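Local coordinates for protein agmatinase (Burkholderia thailandensis, PDB 4DZ4) that probably hydrolyses agmatine to putrescine and urea, using a pair of manganese ions bound in each subunit, at residues I15-V20 with R37-R42; D45-V50 with A97-G102. All blocks are in the same frame, centred on the assembly; numbering follows the deposited sequence.

Contacts 1 and 2 follow one another along the chain and meet at strand 98-103. In contact 1 the segment 37-42 carries the short strand 39-40, which lies beside 98-103 at one margin of the chain's parallel sheet; in contact 2 the strand 49-54 flanks 98-103 on its other side. Contact 1 is partly buried, lies further from the chain centre and works through polar side chains, waters and two stacked arginines. Contact 2 is buried and relies on main-chain hydrogen bonds and one aspartate carboxylate, with aliphatic side chains packed on both faces of the sheet. The two are joined by N39 O with D100 N and by R42 NE with Y101 O, both probable hydrogen bonds. Neither reaches the manganese site.

Contact 1. Residues I15-V20 with R37-R42. With EDO (1,2-ethanediol), chain Z.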
ATOM      1  N   ILE B  15     -18.517 -15.478  21.109  1.00 13.13           N
ATOM      2  CA  ILE B  15     -18.308 -16.861  21.509  1.00 13.63           C
ATOM      3  C   ILE B  15     -18.712 -17.123  22.967  1.00 14.59           C
ATOM      4  O   ILE B  15     -18.701 -18.266  23.399  1.00 15.59           O
ATOM      5  CB  ILE B  15     -16.844 -17.351  21.232  1.00 13.57           C
ATOM      6  CG1 ILE B  15     -15.792 -16.574  22.067  1.00 13.78           C
ATOM      7  CG2 ILE B  15     -16.570 -17.317  19.711  1.00 12.79           C
ATOM      8  CD1 ILE B  15     -14.385 -17.193  22.106  1.00 13.76           C
ATOM      9  N   ARG B  16     -19.044 -16.061  23.705  1.00 14.97           N
ATOM     10  CA  ARG B  16     -19.324 -16.147  25.144  1.00 15.90           C
ATOM     11  C   ARG B  16     -20.794 -15.881  25.512  1.00 17.07           C
ATOM     12  O   ARG B  16     -21.304 -16.427  26.511  1.00 17.92           O
ATOM     13  CB  ARG B  16     -18.430 -15.178  25.937  1.00 15.95           C
ATOM     14  CG  ARG B  16     -16.932 -15.484  25.895  1.00 15.82           C
ATOM     15  CD  ARG B  16     -16.149 -14.370  26.593  1.00 16.10           C
ATOM     16  NE  ARG B  16     -16.361 -14.388  28.040  1.00 16.68           N
ATOM     17  CZ  ARG B  16     -16.094 -13.381  28.880  1.00 17.21           C
ATOM     18  NH1 ARG B  16     -15.604 -12.226  28.430  1.00 17.00           N
ATOM     19  NH2 ARG B  16     -16.300 -13.533  30.191  1.00 17.81           N
ATOM     20  N   ARG B  17     -21.482 -15.030  24.759  1.00 17.06           N
ATOM     21  CA  ARG B  17     -22.884 -14.707  25.105  1.00 18.28           C
ATOM     22  C   ARG B  17     -23.805 -15.930  25.067  1.00 18.62           C
ATOM     23  O   ARG B  17     -23.899 -16.628  24.067  1.00 17.99           O
ATOM     24  CB  ARG B  17     -23.457 -13.614  24.186  1.00 18.53           C
ATOM     25  CG  ARG B  17     -23.179 -12.192  24.642  1.00 19.66           C
ATOM     26  CD  ARG B  17     -24.046 -11.188  23.879  1.00 19.69           C
ATOM     27  NE  ARG B  17     -23.928 -11.511  22.476  1.00 18.94           N
ATOM     28  CZ  ARG B  17     -23.016 -11.019  21.654  1.00 18.32           C
ATOM     29  NH1 ARG B  17     -22.126 -10.107  22.056  1.00 18.25           N
ATOM     30  NH2 ARG B  17     -22.992 -11.469  20.413  1.00 17.75           N
ATOM     31  N   PRO B  18     -24.532 -16.168  26.161  1.00 19.42           N
ATOM     32  CA  PRO B  18     -25.412 -17.326  26.231  1.00 19.98           C
ATOM     33  C   PRO B  18     -26.710 -17.176  25.419  1.00 19.95           C
ATOM     34  O   PRO B  18     -27.327 -18.183  25.108  1.00 21.32           O
ATOM     35  CB  PRO B  18     -25.759 -17.416  27.726  1.00 20.99           C
ATOM     36  CG  PRO B  18     -25.566 -16.022  28.242  1.00 20.75           C
ATOM     37  CD  PRO B  18     -24.428 -15.445  27.443  1.00 19.80           C
ATOM     38  N   SER B  19     -27.131 -15.947  25.124  1.00 19.25           N
ATOM     39  CA  SER B  19     -28.391 -15.669  24.413  1.00 18.64           C
ATOM     40  C   SER B  19     -28.084 -15.021  23.073  1.00 17.92           C
ATOM     41  O   SER B  19     -27.030 -14.401  22.921  1.00 16.80           O
ATOM     42  CB  SER B  19     -29.266 -14.719  25.245  1.00 19.27           C
ATOM     43  OG  SER B  19     -30.280 -14.056  24.491  1.00 18.72           O
ATOM     44  N   VAL B  20     -29.024 -15.163  22.132  1.00 18.06           N
ATOM     45  CA  VAL B  20     -28.923 -14.484  20.824  1.00 17.72           C
ATOM     46  C   VAL B  20     -29.137 -12.976  20.911  1.00 17.88           C
ATOM     47  O   VAL B  20     -28.720 -12.254  20.007  1.00 18.02           O
ATOM     48  CB  VAL B  20     -29.909 -15.074  19.768  1.00 18.45           C
ATOM     49  CG1 VAL B  20     -29.490 -16.494  19.393  1.00 20.28           C
ATOM     50  CG2 VAL B  20     -31.358 -15.005  20.228  1.00 18.93           C
ATOM     51  N   ARG B  37     -20.126  -8.470  15.910  1.00 11.72           N
ATOM     52  CA  ARG B  37     -19.929  -9.264  17.146  1.00 11.83           C
ATOM     53  C   ARG B  37     -21.053 -10.224  17.492  1.00 12.23           C
ATOM     54  O   ARG B  37     -21.119 -10.677  18.631  1.00 12.63           O
ATOM     55  CB  ARG B  37     -19.667  -8.371  18.386  1.00 12.25           C
ATOM     56  CG  ARG B  37     -18.664  -7.240  18.158  1.00 12.10           C
ATOM     57  CD  ARG B  37     -17.275  -7.768  17.830  1.00 11.82           C
ATOM     58  NE  ARG B  37     -16.333  -6.655  17.987  1.00 11.70           N
ATOM     59  CZ  ARG B  37     -15.015  -6.787  18.078  1.00 11.49           C
ATOM     60  NH1 ARG B  37     -14.449  -7.982  17.974  1.00 11.66           N
ATOM     61  NH2 ARG B  37     -14.262  -5.709  18.285  1.00 11.74           N
ATOM     62  N   ARG B  38     -21.943 -10.502  16.547  1.00 12.24           N
ATOM     63  CA  ARG B  38     -23.068 -11.381  16.807  1.00 12.78           C
ATOM     64  C   ARG B  38     -22.634 -12.830  17.093  1.00 12.55           C
ATOM     65  O   ARG B  38     -21.535 -13.274  16.700  1.00 12.31           O
ATOM     66  CB  ARG B  38     -24.113 -11.298  15.671  1.00 13.19           C
ATOM     67  CG  ARG B  38     -24.781  -9.931  15.505  1.00 13.90           C
ATOM     68  CD  ARG B  38     -24.868  -9.111  16.808  1.00 14.92           C
ATOM     69  NE  ARG B  38     -25.659  -9.751  17.832  1.00 16.92           N
ATOM     70  CZ  ARG B  38     -25.599  -9.448  19.131  1.00 16.85           C
ATOM     71  NH1 ARG B  38     -26.369 -10.103  19.953  1.00 18.49           N
ATOM     72  NH2 ARG B  38     -24.744  -8.530  19.609  1.00 17.31           N
ATOM     73  N   ASN B  39     -23.475 -13.563  17.824  1.00 13.00           N
ATOM     74  CA  ASN B  39     -23.094 -14.931  18.188  1.00 13.23           C
ATOM     75  C   ASN B  39     -22.728 -15.757  16.961  1.00 12.80           C
ATOM     76  O   ASN B  39     -23.501 -15.814  16.001  1.00 12.30           O
ATOM     77  CB  ASN B  39     -24.241 -15.658  18.873  1.00 14.22           C
ATOM     78  CG  ASN B  39     -24.584 -15.073  20.228  1.00 14.99           C
ATOM     79  OD1 ASN B  39     -24.068 -14.043  20.634  1.00 15.23           O
ATOM     80  ND2 ASN B  39     -25.467 -15.758  20.947  1.00 15.90           N
ATOM     81  N   TYR B  40     -21.565 -16.405  17.009  1.00 12.55           N
ATOM     82  CA  TYR B  40     -21.235 -17.459  16.043  1.00 12.68           C
ATOM     83  C   TYR B  40     -21.967 -18.743  16.393  1.00 13.34           C
ATOM     84  O   TYR B  40     -21.701 -19.363  17.438  1.00 14.38           O
ATOM     85  CB  TYR B  40     -19.736 -17.762  16.089  1.00 12.48           C
ATOM     86  CG  TYR B  40     -18.859 -16.996  15.122  1.00 11.80           C
ATOM     87  CD1 TYR B  40     -19.248 -16.763  13.786  1.00 11.57           C
ATOM     88  CD2 TYR B  40     -17.593 -16.565  15.525  1.00 11.77           C
ATOM     89  CE1 TYR B  40     -18.409 -16.072  12.917  1.00 11.30           C
ATOM     90  CE2 TYR B  40     -16.728 -15.908  14.639  1.00 11.57           C
ATOM     91  CZ  TYR B  40     -17.141 -15.675  13.354  1.00 11.21           C
ATOM     92  OH  TYR B  40     -16.287 -15.029  12.501  1.00 10.83           O
ATOM     93  N   THR B  41     -22.856 -19.171  15.516  1.00 13.27           N
ATOM     94  CA  THR B  41     -23.638 -20.403  15.765  1.00 14.07           C
ATOM     95  C   THR B  41     -24.333 -20.858  14.496  1.00 14.61           C
ATOM     96  O   THR B  41     -24.633 -20.037  13.641  1.00 13.65           O
ATOM     97  CB  THR B  41     -24.703 -20.220  16.877  1.00 14.98           C
ATOM     98  OG1 THR B  41     -25.330 -21.483  17.166  1.00 15.48           O
ATOM     99  CG2 THR B  41     -25.788 -19.175  16.462  1.00 14.80           C
ATOM    100  N   ARG B  42     -24.601 -22.161  14.425  1.00 15.80           N
ATOM    101  CA  ARG B  42     -25.404 -22.773  13.353  1.00 16.85           C
ATOM    102  C   ARG B  42     -26.830 -23.133  13.868  1.00 18.18           C
ATOM    103  O   ARG B  42     -27.646 -23.643  13.092  1.00 18.92           O
ATOM    104  CB  ARG B  42     -24.705 -24.023  12.795  1.00 17.03           C
ATOM    105  CG  ARG B  42     -23.291 -23.782  12.194  1.00 16.83           C
ATOM    106  CD  ARG B  42     -23.433 -23.294  10.777  1.00 15.78           C
ATOM    107  NE  ARG B  42     -22.202 -22.944  10.060  1.00 14.67           N
ATOM    108  CZ  ARG B  42     -21.655 -23.725   9.128  1.00 14.68           C
ATOM    109  NH1 ARG B  42     -22.193 -24.918   8.846  1.00 14.55           N
ATOM    110  NH2 ARG B  42     -20.584 -23.315   8.465  1.00 14.33           N
TER
HETATM  111  C1  EDO Z 411     -22.260 -25.719  16.374  1.00 36.88           C
HETATM  112  O1  EDO Z 411     -22.939 -26.611  15.477  1.00 40.24           O
HETATM  113  C2  EDO Z 411     -22.571 -24.295  15.943  1.00 32.22           C
HETATM  114  O2  EDO Z 411     -23.980 -24.124  16.162  1.00 32.95           O
HETATM  115  O   HOH W   1     -28.991 -10.371  18.279  1.00 13.82           O
HETATM  116  O   HOH W   2     -26.263 -12.925  18.444  1.00 14.57           O
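The nearest CA atoms are those of I15 and N39, 6.1 Å apart; no main-chain hydrogen bond joins the segments, and side chains such as R17 on N39 span the gap. R17 does most of this. Its chain bends at chi3 (-48°), turning the guanidinium across the start of strand 39-40, where NH2 gives a nearly straight bond to the carbonyl R37 O (2.7 Å, 174°). The same NH2 meets N39 OD1 at 2.8 Å, in the plane of the amide C=O but tilted from the guanidinium plane, and NE adds a weak bond to that oxygen. N39 is thus used at both ends of its amide, since ND2 donates to S19 O (2.9 Å) from above the carbonyl plane. R38, folded back at chi2 and chi3, lays its guanidinium flat against that of R17, centres 3.9 Å apart and planes 10° apart. The like-charge stack is probably eased by the oxygens at the guanidinium edges: R37 O and N39 OD1 for R17, whose NH1 also bonds S24 OG, and V20 O (3.2 Å) and G22 O for R38 NH1. Water 2 links V20 O to the backbone N of N39, helping to tie the loop to the strand. At the other end I15 CG2 touches the edge of the Y40 ring at CD2 (4.4 Å). Beyond these contacts, F93 forms a cation-pi pair with R38, and I15 packs on Y40 of the second subunit. The contact fastens helix 13-16 and the loop after it to strand 39-40, which pairs in turn with strand 98-103 at the sheet margin.

Contact 2. Residues D45-V50 with A97-G102; sequences DGVDVV and AVIDYG
With CG beside its backbone N (chi1 -62°), D48 swings its carboxylate back to A97, while V50, whose CG1 is anti to the backbone N (chi1 173°), sends that methyl to Y101 CB, 3.5 Å away. D48 OD2 accepts an almost straight bond from A97 N (2.8 Å, 176°) on the anti side of the carboxylate; K320, on helix 300-323, forms a salt bridge with the same oxygen. A97 O is gripped twice, by D48 N at 2.7 Å and by V49 N at 3.0 Å, so side chain and main chain together fix the entry to the paired strands. The ladder continues with I99 N donating to V49 O (3.1 Å), a carbonyl that V98 CA also approaches in a CA-H...O contact. The side chains of V50 and I99 run side by side on one face of the sheet, CG2 of the valine against CD1 of the isoleucine at 4.0 Å. V47 comes across I99 at about a right angle, its CG2 meeting I99 CG2 at 3.8 Å. On the other face V49 and V98 pack together beneath L313 of helix 300-323, whereas I125 of helix 114-126 covers V50 and Y101. Parallel bridges with helices over both faces are characteristic of the three-layer alpha/beta/alpha fold of the arginase family, here in adjacent strands remote from the manganese ions.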
ATOM      1  N   ASP B  45     -32.853 -21.668  15.954  1.00 24.34           N
ATOM      2  CA  ASP B  45     -34.073 -21.463  16.743  1.00 25.75           C
ATOM      3  C   ASP B  45     -34.116 -20.082  17.385  1.00 24.60           C
ATOM      4  O   ASP B  45     -33.155 -19.653  18.044  1.00 25.21           O
ATOM      5  CB  ASP B  45     -34.205 -22.524  17.840  1.00 28.06           C
ATOM      6  CG  ASP B  45     -34.731 -23.846  17.323  1.00 31.07           C
ATOM      7  OD1 ASP B  45     -35.091 -23.947  16.125  1.00 31.74           O
ATOM      8  OD2 ASP B  45     -34.802 -24.797  18.139  1.00 32.75           O
ATOM      9  N   GLY B  46     -35.235 -19.395  17.191  1.00 24.35           N
ATOM     10  CA  GLY B  46     -35.454 -18.074  17.778  1.00 23.09           C
ATOM     11  C   GLY B  46     -34.662 -16.968  17.091  1.00 21.84           C
ATOM     12  O   GLY B  46     -34.553 -15.874  17.642  1.00 22.01           O
ATOM     13  N   VAL B  47     -34.105 -17.249  15.910  1.00 20.36           N
ATOM     14  CA  VAL B  47     -33.273 -16.264  15.190  1.00 18.31           C
ATOM     15  C   VAL B  47     -34.092 -15.479  14.171  1.00 17.92           C
ATOM     16  O   VAL B  47     -34.841 -16.047  13.395  1.00 18.05           O
ATOM     17  CB  VAL B  47     -32.062 -16.933  14.505  1.00 17.79           C
ATOM     18  CG1 VAL B  47     -31.322 -15.940  13.590  1.00 17.00           C
ATOM     19  CG2 VAL B  47     -31.111 -17.494  15.551  1.00 17.62           C
ATOM     20  N   ASP B  48     -33.922 -14.160  14.159  1.00 16.91           N
ATOM     21  CA  ASP B  48     -34.642 -13.293  13.215  1.00 16.72           C
ATOM     22  C   ASP B  48     -33.874 -13.067  11.915  1.00 15.59           C
ATOM     23  O   ASP B  48     -34.460 -13.028  10.829  1.00 15.63           O
ATOM     24  CB  ASP B  48     -34.915 -11.921  13.850  1.00 17.12           C
ATOM     25  CG  ASP B  48     -35.811 -12.007  15.090  1.00 18.08           C
ATOM     26  OD1 ASP B  48     -36.820 -12.726  15.043  1.00 19.16           O
ATOM     27  OD2 ASP B  48     -35.506 -11.349  16.108  1.00 18.55           O
ATOM     28  N   VAL B  49     -32.569 -12.881  12.037  1.00 14.47           N
ATOM     29  CA  VAL B  49     -31.711 -12.661  10.865  1.00 13.60           C
ATOM     30  C   VAL B  49     -30.429 -13.466  10.989  1.00 13.03           C
ATOM     31  O   VAL B  49     -29.771 -13.451  12.040  1.00 12.82           O
ATOM     32  CB  VAL B  49     -31.330 -11.181  10.658  1.00 13.39           C
ATOM     33  CG1 VAL B  49     -30.541 -11.030   9.359  1.00 12.75           C
ATOM     34  CG2 VAL B  49     -32.566 -10.273  10.662  1.00 13.96           C
ATOM     35  N   VAL B  50     -30.074 -14.143   9.896  1.00 12.52           N
ATOM     36  CA  VAL B  50     -28.808 -14.879   9.809  1.00 12.34           C
ATOM     37  C   VAL B  50     -27.873 -14.148   8.846  1.00 11.82           C
ATOM     38  O   VAL B  50     -28.193 -13.997   7.650  1.00 11.81           O
ATOM     39  CB  VAL B  50     -29.006 -16.311   9.296  1.00 12.60           C
ATOM     40  CG1 VAL B  50     -27.652 -16.992   9.061  1.00 12.93           C
ATOM     41  CG2 VAL B  50     -29.841 -17.094  10.314  1.00 13.53           C
ATOM     42  N   ALA B  97     -32.936 -10.712  16.979  1.00 15.03           N
ATOM     43  CA  ALA B  97     -32.027 -11.844  17.205  1.00 14.51           C
ATOM     44  C   ALA B  97     -31.267 -12.107  15.898  1.00 13.60           C
ATOM     45  O   ALA B  97     -31.832 -12.585  14.923  1.00 13.48           O
ATOM     46  CB  ALA B  97     -32.829 -13.069  17.642  1.00 15.00           C
ATOM     47  N   VAL B  98     -29.990 -11.743  15.912  1.00 13.03           N
ATOM     48  CA  VAL B  98     -29.111 -11.817  14.733  1.00 12.44           C
ATOM     49  C   VAL B  98     -27.905 -12.657  15.090  1.00 12.34           C
ATOM     50  O   VAL B  98     -27.278 -12.408  16.128  1.00 12.82           O
ATOM     51  CB  VAL B  98     -28.634 -10.415  14.312  1.00 11.98           C
ATOM     52  CG1 VAL B  98     -27.787 -10.479  13.025  1.00 11.24           C
ATOM     53  CG2 VAL B  98     -29.810  -9.481  14.102  1.00 12.40           C
ATOM     54  N   ILE B  99     -27.573 -13.637  14.244  1.00 12.25           N
ATOM     55  CA  ILE B  99     -26.384 -14.458  14.457  1.00 12.10           C
ATOM     56  C   ILE B  99     -25.474 -14.382  13.233  1.00 11.67           C
ATOM     57  O   ILE B  99     -25.905 -13.952  12.141  1.00 11.51           O
ATOM     58  CB  ILE B  99     -26.731 -15.932  14.743  1.00 12.84           C
ATOM     59  CG1 ILE B  99     -27.371 -16.574  13.474  1.00 13.09           C
ATOM     60  CG2 ILE B  99     -27.621 -15.990  15.987  1.00 13.28           C
ATOM     61  CD1 ILE B  99     -27.495 -18.097  13.441  1.00 14.21           C
ATOM     62  N   ASP B 100     -24.221 -14.777  13.437  1.00 11.32           N
ATOM     63  CA  ASP B 100     -23.295 -14.999  12.316  1.00 11.14           C
ATOM     64  C   ASP B 100     -23.116 -16.530  12.202  1.00 11.92           C
ATOM     65  O   ASP B 100     -22.568 -17.193  13.084  1.00 11.66           O
ATOM     66  CB  ASP B 100     -21.975 -14.241  12.563  1.00 10.56           C
ATOM     67  CG  ASP B 100     -21.053 -14.234  11.345  1.00 10.09           C
ATOM     68  OD1 ASP B 100     -21.144 -15.175  10.539  1.00 10.01           O
ATOM     69  OD2 ASP B 100     -20.228 -13.297  11.226  1.00  9.78           O
ATOM     70  N   TYR B 101     -23.597 -17.058  11.087  1.00 12.23           N
ATOM     71  CA  TYR B 101     -23.624 -18.481  10.766  1.00 13.41           C
ATOM     72  C   TYR B 101     -22.226 -18.965  10.365  1.00 12.99           C
ATOM     73  O   TYR B 101     -21.963 -20.169  10.319  1.00 13.77           O
ATOM     74  CB  TYR B 101     -24.592 -18.632   9.581  1.00 14.66           C
ATOM     75  CG  TYR B 101     -24.839 -20.042   9.007  1.00 16.60           C
ATOM     76  CD1 TYR B 101     -25.982 -20.753   9.311  1.00 18.53           C
ATOM     77  CD2 TYR B 101     -23.925 -20.614   8.113  1.00 18.12           C
ATOM     78  CE1 TYR B 101     -26.205 -22.027   8.752  1.00 19.49           C
ATOM     79  CE2 TYR B 101     -24.117 -21.880   7.578  1.00 18.99           C
ATOM     80  CZ  TYR B 101     -25.257 -22.574   7.881  1.00 19.33           C
ATOM     81  OH  TYR B 101     -25.427 -23.848   7.321  1.00 21.46           O
ATOM     82  N   GLY B 102     -21.330 -18.031  10.075  1.00 11.66           N
ATOM     83  CA  GLY B 102     -20.098 -18.382   9.368  1.00 11.93           C
ATOM     84  C   GLY B 102     -20.336 -18.361   7.856  1.00 11.58           C
ATOM     85  O   GLY B 102     -21.097 -17.536   7.335  1.00 10.96           O
TER